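Octopine dehydrogenase (Pecten maximus, PDB 3C7A) catalyses the NADH-dependent reductive condensation of L-arginine with pyruvate to give D-octopine, and the reverse oxidation of octopine with NAD(+). Local coordinates at residues G9-A21 with W146-V159. Residues are numbered along the deposited sequence; the frame is centred on the assembly and turned at random.
Sequences GGGNGAHTLSGLA and WACRIKEFGRKVEV. With NAD (nicotinamide-adenine-dinucleotide), chain B.
Thr16 sets its methyl squarely on the indole of Trp146. CG2 lies 3.9 Å from the centroid of the six-membered ring, a CH-pi contact over the face. With OG1 beside the backbone N (chi1 -53°), CG2 stands anti to it and points at the ring, while OG1 turns back to the Asn12 carbonyl, its hydrogen-bond acceptor. Val157, Val159 and Cys148 pack round the same threonine, and Leu17 and Leu20 touch the indole obliquely. His15 is buried here too. Ile150 CD1 lies over one face of its ring, offset toward the rim, 4.0 Å from the centroid (CH-pi). His15 ND1 donates to Gly11 O; across the contact, the hydrogen bond from Gly154 N to NE2 (3.3 Å) is weak. In this tight part helix 12-21 crosses the hairpin strands almost at right angles.

Phe153 and Arg149, by contrast, lie at the exposed margin and barely touch the helix segment.

Asn12 joins hairpin and cofactor. Its OD1 accepts from Ile150 N (3.1 Å, N-H...O 146°), while ND2 donates to NAD O1N at 3.2 Å. That double hold fixes the amide's rotation. Asn12 N donates to NAD O2A (3.2 Å, 171°), Gly13 N to O2N (2.9 Å) and Cys148 N to the nicotinamide O7N (3.3 Å). Helix N-terminal amides thus grip the pyrophosphate, and side-chain-free Gly11 lets it come close, as in the dinucleotide-binding Rossmann fold.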
ATOM      1  N   GLY A   9       8.217  -2.844  12.401  1.00 12.51           N
ATOM      2  CA  GLY A   9       8.616  -1.511  11.910  1.00 12.55           C
ATOM      3  C   GLY A   9       8.970  -0.489  12.986  1.00 12.54           C
ATOM      4  O   GLY A   9       8.871  -0.778  14.181  1.00 12.53           O
ATOM      5  N   GLY A  10       9.374   0.712  12.563  1.00 12.63           N
ATOM      6  CA  GLY A  10       9.749   1.780  13.504  1.00 12.72           C
ATOM      7  C   GLY A  10       9.568   3.231  13.068  1.00 12.75           C
ATOM      8  O   GLY A  10      10.268   4.118  13.568  1.00 12.80           O
ATOM      9  N   GLY A  11       8.627   3.483  12.157  1.00 12.73           N
ATOM     10  CA  GLY A  11       8.372   4.839  11.643  1.00 12.68           C
ATOM     11  C   GLY A  11       7.139   5.516  12.225  1.00 12.70           C
ATOM     12  O   GLY A  11       6.741   5.222  13.355  1.00 12.67           O
ATOM     13  N   ASN A  12       6.540   6.427  11.451  1.00 12.65           N
ATOM     14  CA  ASN A  12       5.337   7.165  11.871  1.00 12.67           C
ATOM     15  C   ASN A  12       4.160   6.242  12.214  1.00 12.61           C
ATOM     16  O   ASN A  12       3.487   6.431  13.234  1.00 12.49           O
ATOM     17  CB  ASN A  12       4.894   8.175  10.797  1.00 12.68           C
ATOM     18  CG  ASN A  12       5.925   9.274  10.540  1.00 13.04           C
ATOM     19  OD1 ASN A  12       6.461   9.884  11.468  1.00 13.81           O
ATOM     20  ND2 ASN A  12       6.183   9.546   9.265  1.00 12.77           N
ATOM     21  N   GLY A  13       3.923   5.250  11.354  1.00 12.50           N
ATOM     22  CA  GLY A  13       2.826   4.294  11.527  1.00 12.35           C
ATOM     23  C   GLY A  13       3.009   3.332  12.689  1.00 12.29           C
ATOM     24  O   GLY A  13       2.053   3.033  13.407  1.00 12.15           O
ATOM     25  N   ALA A  14       4.240   2.852  12.875  1.00 12.24           N
ATOM     26  CA  ALA A  14       4.560   1.896  13.942  1.00 12.20           C
ATOM     27  C   ALA A  14       4.479   2.497  15.348  1.00 12.20           C
ATOM     28  O   ALA A  14       4.087   1.806  16.295  1.00 12.09           O
ATOM     29  CB  ALA A  14       5.931   1.267  13.704  1.00 12.24           C
ATOM     30  N   HIS A  15       4.854   3.772  15.479  1.00 12.16           N
ATOM     31  CA  HIS A  15       4.731   4.505  16.747  1.00 12.19           C
ATOM     32  C   HIS A  15       3.269   4.618  17.196  1.00 12.06           C
ATOM     33  O   HIS A  15       2.952   4.356  18.360  1.00 11.94           O
ATOM     34  CB  HIS A  15       5.353   5.907  16.638  1.00 12.26           C
ATOM     35  CG  HIS A  15       6.830   5.949  16.899  1.00 12.65           C
ATOM     36  ND1 HIS A  15       7.760   5.404  16.037  1.00 13.00           N
ATOM     37  CD2 HIS A  15       7.540   6.496  17.917  1.00 13.05           C
ATOM     38  CE1 HIS A  15       8.975   5.601  16.518  1.00 13.32           C
ATOM     39  NE2 HIS A  15       8.869   6.263  17.657  1.00 13.51           N
ATOM     40  N   THR A  16       2.390   5.001  16.266  1.00 12.03           N
ATOM     41  CA  THR A  16       0.960   5.194  16.546  1.00 11.99           C
ATOM     42  C   THR A  16       0.241   3.886  16.925  1.00 12.07           C
ATOM     43  O   THR A  16      -0.494   3.848  17.916  1.00 12.08           O
ATOM     44  CB  THR A  16       0.227   5.887  15.356  1.00 12.06           C
ATOM     45  OG1 THR A  16       0.910   7.096  14.998  1.00 11.89           O
ATOM     46  CG2 THR A  16      -1.223   6.225  15.716  1.00 11.98           C
ATOM     47  N   LEU A  17       0.460   2.829  16.142  1.00 12.07           N
ATOM     48  CA  LEU A  17      -0.196   1.533  16.370  1.00 12.17           C
ATOM     49  C   LEU A  17       0.195   0.877  17.703  1.00 12.22           C
ATOM     50  O   LEU A  17      -0.664   0.331  18.403  1.00 12.10           O
ATOM     51  CB  LEU A  17       0.053   0.572  15.194  1.00 12.12           C
ATOM     52  CG  LEU A  17      -0.535  -0.849  15.239  1.00 12.14           C
ATOM     53  CD1 LEU A  17      -2.068  -0.849  15.239  1.00 12.08           C
ATOM     54  CD2 LEU A  17      -0.002  -1.690  14.085  1.00 12.11           C
ATOM     55  N   SER A  18       1.485   0.938  18.044  1.00 12.38           N
ATOM     56  CA  SER A  18       2.005   0.340  19.279  1.00 12.59           C
ATOM     57  C   SER A  18       1.426   0.972  20.550  1.00 12.64           C
ATOM     58  O   SER A  18       1.119   0.268  21.514  1.00 12.63           O
ATOM     59  CB  SER A  18       3.537   0.400  19.311  1.00 12.69           C
ATOM     60  OG  SER A  18       4.109  -0.453  18.332  1.00 13.13           O
ATOM     61  N   GLY A  19       1.279   2.297  20.537  1.00 12.67           N
ATOM     62  CA  GLY A  19       0.734   3.043  21.672  1.00 12.81           C
ATOM     63  C   GLY A  19      -0.742   2.794  21.946  1.00 12.94           C
ATOM     64  O   GLY A  19      -1.149   2.665  23.103  1.00 12.89           O
ATOM     65  N   LEU A  20      -1.542   2.725  20.883  1.00 13.03           N
ATOM     66  CA  LEU A  20      -2.989   2.506  21.009  1.00 13.18           C
ATOM     67  C   LEU A  20      -3.351   1.075  21.429  1.00 13.26           C
ATOM     68  O   LEU A  20      -4.206   0.879  22.299  1.00 13.13           O
ATOM     69  CB  LEU A  20      -3.722   2.891  19.714  1.00 13.20           C
ATOM     70  CG  LEU A  20      -3.707   4.356  19.250  1.00 13.52           C
ATOM     71  CD1 LEU A  20      -4.313   4.480  17.856  1.00 13.78           C
ATOM     72  CD2 LEU A  20      -4.421   5.292  20.226  1.00 13.93           C
ATOM     73  N   ALA A  21      -2.697   0.090  20.810  1.00 13.34           N
ATOM     74  CA  ALA A  21      -2.951  -1.331  21.086  1.00 13.58           C
ATOM     75  C   ALA A  21      -2.572  -1.761  22.509  1.00 13.75           C
ATOM     76  O   ALA A  21      -3.275  -2.568  23.125  1.00 13.72           O
ATOM     77  CB  ALA A  21      -2.239  -2.210  20.058  1.00 13.56           C
ATOM     78  N   TRP A 146      -4.479   6.639   9.501  1.00 14.97           N
ATOM     79  CA  TRP A 146      -4.273   8.006  10.009  1.00 15.19           C
ATOM     80  C   TRP A 146      -3.299   8.836   9.164  1.00 15.45           C
ATOM     81  O   TRP A 146      -2.506   8.293   8.391  1.00 15.54           O
ATOM     82  CB  TRP A 146      -3.749   7.989  11.458  1.00 15.03           C
ATOM     83  CG  TRP A 146      -4.251   6.873  12.342  1.00 14.83           C
ATOM     84  CD1 TRP A 146      -5.394   6.868  13.092  1.00 14.71           C
ATOM     85  CD2 TRP A 146      -3.602   5.618  12.592  1.00 14.64           C
ATOM     86  NE1 TRP A 146      -5.505   5.683  13.780  1.00 14.55           N
ATOM     87  CE2 TRP A 146      -4.419   4.898  13.493  1.00 14.64           C
ATOM     88  CE3 TRP A 146      -2.413   5.029  12.135  1.00 14.71           C
ATOM     89  CZ2 TRP A 146      -4.086   3.614  13.946  1.00 14.67           C
ATOM     90  CZ3 TRP A 146      -2.083   3.751  12.587  1.00 14.77           C
ATOM     91  CH2 TRP A 146      -2.919   3.060  13.483  1.00 14.72           C
ATOM     92  N   ALA A 147      -3.373  10.158   9.323  1.00 15.77           N
ATOM     93  CA  ALA A 147      -2.297  11.063   8.914  1.00 16.10           C
ATOM     94  C   ALA A 147      -1.522  11.454  10.175  1.00 16.28           C
ATOM     95  O   ALA A 147      -2.082  12.079  11.081  1.00 16.30           O
ATOM     96  CB  ALA A 147      -2.860  12.293   8.215  1.00 16.07           C
ATOM     97  N   CYS A 148      -0.244  11.073  10.233  1.00 16.57           N
ATOM     98  CA  CYS A 148       0.542  11.154  11.474  1.00 16.80           C
ATOM     99  C   CYS A 148       2.024  11.513  11.276  1.00 17.14           C
ATOM    100  O   CYS A 148       2.601  11.236  10.221  1.00 17.01           O
ATOM    101  CB  CYS A 148       0.414   9.842  12.263  1.00 16.78           C
ATOM    102  SG  CYS A 148       0.793   8.326  11.317  1.00 16.28           S
ATOM    103  N   ARG A 149       2.626  12.127  12.300  1.00 17.57           N
ATOM    104  CA  ARG A 149       4.045  12.524  12.277  1.00 18.23           C
ATOM    105  C   ARG A 149       4.698  12.479  13.669  1.00 18.24           C
ATOM    106  O   ARG A 149       4.101  12.910  14.659  1.00 18.21           O
ATOM    107  CB  ARG A 149       4.209  13.920  11.655  1.00 18.20           C
ATOM    108  CG  ARG A 149       5.656  14.313  11.341  1.00 18.90           C
ATOM    109  CD  ARG A 149       5.764  15.722  10.764  1.00 19.22           C
ATOM    110  NE  ARG A 149       5.474  15.760   9.330  1.00 21.54           N
ATOM    111  CZ  ARG A 149       5.649  16.823   8.547  1.00 22.40           C
ATOM    112  NH1 ARG A 149       6.120  17.962   9.044  1.00 22.93           N
ATOM    113  NH2 ARG A 149       5.353  16.747   7.255  1.00 23.00           N
ATOM    114  N   ILE A 150       5.928  11.962  13.724  1.00 18.44           N
ATOM    115  CA  ILE A 150       6.724  11.880  14.959  1.00 18.65           C
ATOM    116  C   ILE A 150       7.184  13.265  15.438  1.00 18.87           C
ATOM    117  O   ILE A 150       7.655  14.079  14.640  1.00 18.83           O
ATOM    118  CB  ILE A 150       7.960  10.944  14.777  1.00 18.61           C
ATOM    119  CG1 ILE A 150       7.517   9.484  14.615  1.00 18.62           C
ATOM    120  CG2 ILE A 150       8.944  11.074  15.948  1.00 18.62           C
ATOM    121  CD1 ILE A 150       8.593   8.561  14.051  1.00 18.54           C
ATOM    122  N   LYS A 151       7.044  13.518  16.740  1.00 19.17           N
ATOM    123  CA  LYS A 151       7.500  14.770  17.356  1.00 19.58           C
ATOM    124  C   LYS A 151       8.834  14.607  18.096  1.00 19.74           C
ATOM    125  O   LYS A 151       9.664  15.521  18.099  1.00 19.73           O
ATOM    126  CB  LYS A 151       6.437  15.331  18.310  1.00 19.63           C
ATOM    127  CG  LYS A 151       5.060  15.589  17.679  1.00 20.14           C
ATOM    128  CD  LYS A 151       5.091  16.671  16.596  1.00 21.02           C
ATOM    129  CE  LYS A 151       5.205  18.071  17.186  1.00 21.78           C
ATOM    130  NZ  LYS A 151       5.210  19.117  16.123  1.00 22.33           N
ATOM    131  N   GLU A 152       9.019  13.448  18.726  1.00 19.86           N
ATOM    132  CA  GLU A 152      10.246  13.116  19.454  1.00 20.12           C
ATOM    133  C   GLU A 152      10.472  11.604  19.377  1.00 19.88           C
ATOM    134  O   GLU A 152       9.620  10.828  19.816  1.00 19.93           O
ATOM    135  CB  GLU A 152      10.146  13.584  20.914  1.00 20.12           C
ATOM    136  CG  GLU A 152      11.379  13.302  21.772  1.00 20.54           C
ATOM    137  CD  GLU A 152      11.299  13.913  23.166  1.00 20.81           C
ATOM    138  OE1 GLU A 152      10.186  14.258  23.623  1.00 22.13           O
ATOM    139  OE2 GLU A 152      12.358  14.048  23.815  1.00 22.10           O
ATOM    140  N   PHE A 153      11.614  11.197  18.819  1.00 19.69           N
ATOM    141  CA  PHE A 153      11.903   9.777  18.558  1.00 19.56           C
ATOM    142  C   PHE A 153      11.792   8.884  19.797  1.00 19.53           C
ATOM    143  O   PHE A 153      12.495   9.082  20.792  1.00 19.41           O
ATOM    144  CB  PHE A 153      13.275   9.599  17.884  1.00 19.48           C
ATOM    145  CG  PHE A 153      13.666   8.153  17.662  1.00 19.27           C
ATOM    146  CD1 PHE A 153      14.548   7.514  18.531  1.00 19.05           C
ATOM    147  CD2 PHE A 153      13.146   7.432  16.588  1.00 19.21           C
ATOM    148  CE1 PHE A 153      14.909   6.180  18.337  1.00 18.90           C
ATOM    149  CE2 PHE A 153      13.503   6.096  16.382  1.00 19.23           C
ATOM    150  CZ  PHE A 153      14.386   5.470  17.259  1.00 19.22           C
ATOM    151  N   GLY A 154      10.892   7.906  19.713  1.00 19.54           N
ATOM    152  CA  GLY A 154      10.706   6.903  20.760  1.00 19.48           C
ATOM    153  C   GLY A 154       9.874   7.343  21.953  1.00 19.50           C
ATOM    154  O   GLY A 154       9.716   6.580  22.909  1.00 19.47           O
ATOM    155  N   ARG A 155       9.329   8.558  21.896  1.00 19.47           N
ATOM    156  CA  ARG A 155       8.650   9.156  23.051  1.00 19.46           C
ATOM    157  C   ARG A 155       7.278   9.787  22.760  1.00 19.44           C
ATOM    158  O   ARG A 155       6.368   9.681  23.586  1.00 19.36           O
ATOM    159  CB  ARG A 155       9.566  10.180  23.741  1.00 19.49           C
ATOM    160  CG  ARG A 155      10.817   9.579  24.393  1.00 19.57           C
ATOM    161  CD  ARG A 155      11.725  10.644  25.011  1.00 19.57           C
ATOM    162  NE  ARG A 155      11.111  11.305  26.164  1.00 19.69           N
ATOM    163  CZ  ARG A 155      11.175  10.864  27.418  1.00 19.99           C
ATOM    164  NH1 ARG A 155      11.831   9.746  27.714  1.00 19.88           N
ATOM    165  NH2 ARG A 155      10.577  11.545  28.387  1.00 20.35           N
ATOM    166  N   LYS A 156       7.130  10.438  21.604  1.00 19.37           N
ATOM    167  CA  LYS A 156       5.912  11.208  21.305  1.00 19.51           C
ATOM    168  C   LYS A 156       5.538  11.232  19.816  1.00 19.28           C
ATOM    169  O   LYS A 156       6.400  11.418  18.957  1.00 19.24           O
ATOM    170  CB  LYS A 156       6.061  12.645  21.824  1.00 19.45           C
ATOM    171  CG  LYS A 156       4.746  13.379  22.067  1.00 19.81           C
ATOM    172  CD  LYS A 156       4.973  14.859  22.389  1.00 20.04           C
ATOM    173  CE  LYS A 156       5.575  15.072  23.779  1.00 20.97           C
ATOM    174  NZ  LYS A 156       4.592  14.820  24.875  1.00 21.76           N
ATOM    175  N   VAL A 157       4.243  11.059  19.533  1.00 19.22           N
ATOM    176  CA  VAL A 157       3.705  11.092  18.162  1.00 19.14           C
ATOM    177  C   VAL A 157       2.331  11.799  18.101  1.00 19.19           C
ATOM    178  O   VAL A 157       1.545  11.723  19.048  1.00 19.13           O
ATOM    179  CB  VAL A 157       3.655   9.660  17.531  1.00 19.16           C
ATOM    180  CG1 VAL A 157       2.641   8.760  18.246  1.00 19.13           C
ATOM    181  CG2 VAL A 157       3.383   9.717  16.025  1.00 18.97           C
ATOM    182  N   GLU A 158       2.058  12.484  16.986  1.00 19.14           N
ATOM    183  CA  GLU A 158       0.830  13.277  16.821  1.00 19.26           C
ATOM    184  C   GLU A 158      -0.043  12.815  15.644  1.00 19.12           C
ATOM    185  O   GLU A 158       0.452  12.615  14.533  1.00 19.08           O
ATOM    186  CB  GLU A 158       1.175  14.771  16.667  1.00 19.27           C
ATOM    187  CG  GLU A 158      -0.036  15.715  16.676  1.00 19.40           C
ATOM    188  CD  GLU A 158       0.320  17.175  16.413  1.00 19.68           C
ATOM    189  OE1 GLU A 158       1.453  17.465  15.967  1.00 20.26           O
ATOM    190  OE2 GLU A 158      -0.549  18.042  16.650  1.00 20.18           O
ATOM    191  N   VAL A 159      -1.341  12.660  15.902  1.00 19.09           N
ATOM    192  CA  VAL A 159      -2.323  12.316  14.867  1.00 19.03           C
ATOM    193  C   VAL A 159      -3.049  13.580  14.384  1.00 19.02           C
ATOM    194  O   VAL A 159      -3.696  14.275  15.174  1.00 19.01           O
ATOM    195  CB  VAL A 159      -3.351  11.258  15.372  1.00 19.06           C
ATOM    196  CG1 VAL A 159      -4.457  11.025  14.344  1.00 18.93           C
ATOM    197  CG2 VAL A 159      -2.656   9.940  15.712  1.00 18.97           C
TER
HETATM  198  PA  NAD B 405       8.149   5.859   7.405  1.00 17.38           P
HETATM  199  O1A NAD B 405       8.884   6.584   6.345  1.00 16.79           O
HETATM  200  O2A NAD B 405       7.944   6.725   8.589  1.00 16.80           O
HETATM  201  O5B NAD B 405       8.948   4.514   7.810  1.00 17.88           O
HETATM  202  C5B NAD B 405      10.317   4.534   8.172  1.00 18.74           C
HETATM  203  C4B NAD B 405      10.722   3.183   8.759  1.00 19.15           C
HETATM  204  O4B NAD B 405      10.951   2.239   7.725  1.00 19.67           O
HETATM  205  C3B NAD B 405      12.015   3.246   9.563  1.00 19.45           C
HETATM  206  O3B NAD B 405      11.785   3.472  10.934  1.00 19.27           O
HETATM  207  C2B NAD B 405      12.662   1.896   9.317  1.00 19.89           C
HETATM  208  O2B NAD B 405      12.290   0.957  10.302  1.00 19.77           O
HETATM  209  C1B NAD B 405      12.115   1.465   7.966  1.00 20.32           C
HETATM  210  N9A NAD B 405      13.153   1.728   6.946  1.00 20.65           N
HETATM  211  C8A NAD B 405      13.330   2.903   6.254  1.00 20.85           C
HETATM  212  N7A NAD B 405      14.387   2.766   5.424  1.00 21.07           N
HETATM  213  C5A NAD B 405      14.893   1.522   5.572  1.00 20.90           C
HETATM  214  C6A NAD B 405      15.964   0.874   4.964  1.00 20.89           C
HETATM  215  N6A NAD B 405      16.838   1.584   4.253  1.00 21.11           N
HETATM  216  N1A NAD B 405      16.260  -0.433   5.318  1.00 20.75           N
HETATM  217  C2A NAD B 405      15.492  -1.084   6.270  1.00 20.85           C
HETATM  218  N3A NAD B 405      14.430  -0.428   6.870  1.00 20.81           N
HETATM  219  C4A NAD B 405      14.130   0.856   6.527  1.00 20.74           C
HETATM  220  O3  NAD B 405       6.746   5.326   6.797  1.00 17.10           O
HETATM  221  PN  NAD B 405       5.310   5.681   7.450  1.00 17.18           P
HETATM  222  O1N NAD B 405       5.163   7.154   7.477  1.00 17.27           O
HETATM  223  O2N NAD B 405       5.147   4.908   8.703  1.00 16.78           O
HETATM  224  O5D NAD B 405       4.243   5.132   6.370  1.00 17.62           O
HETATM  225  C5D NAD B 405       4.182   3.782   5.954  1.00 17.80           C
HETATM  226  C4D NAD B 405       3.415   3.678   4.633  1.00 18.04           C
HETATM  227  O4D NAD B 405       2.131   4.280   4.736  1.00 18.01           O
HETATM  228  C3D NAD B 405       4.152   4.377   3.497  1.00 18.20           C
HETATM  229  O3D NAD B 405       4.170   3.535   2.367  1.00 18.22           O
HETATM  230  C2D NAD B 405       3.336   5.631   3.230  1.00 18.11           C
HETATM  231  O2D NAD B 405       3.347   5.978   1.865  1.00 18.04           O
HETATM  232  C1D NAD B 405       1.941   5.254   3.719  1.00 18.05           C
HETATM  233  N1N NAD B 405       1.148   6.410   4.204  1.00 18.12           N
HETATM  234  C2N NAD B 405       1.631   7.266   5.166  1.00 18.04           C
HETATM  235  C3N NAD B 405       0.862   8.347   5.610  1.00 18.06           C
HETATM  236  C7N NAD B 405       1.286   9.128   6.828  1.00 18.01           C
HETATM  237  O7N NAD B 405       0.596  10.211   7.186  1.00 17.76           O
HETATM  238  N7N NAD B 405       2.408   8.709   7.576  1.00 18.20           N
HETATM  239  C4N NAD B 405      -0.409   8.550   5.064  1.00 18.12           C
HETATM  240  C5N NAD B 405      -0.896   7.677   4.092  1.00 18.14           C
HETATM  241  C6N NAD B 405      -0.104   6.609   3.674  1.00 18.11           C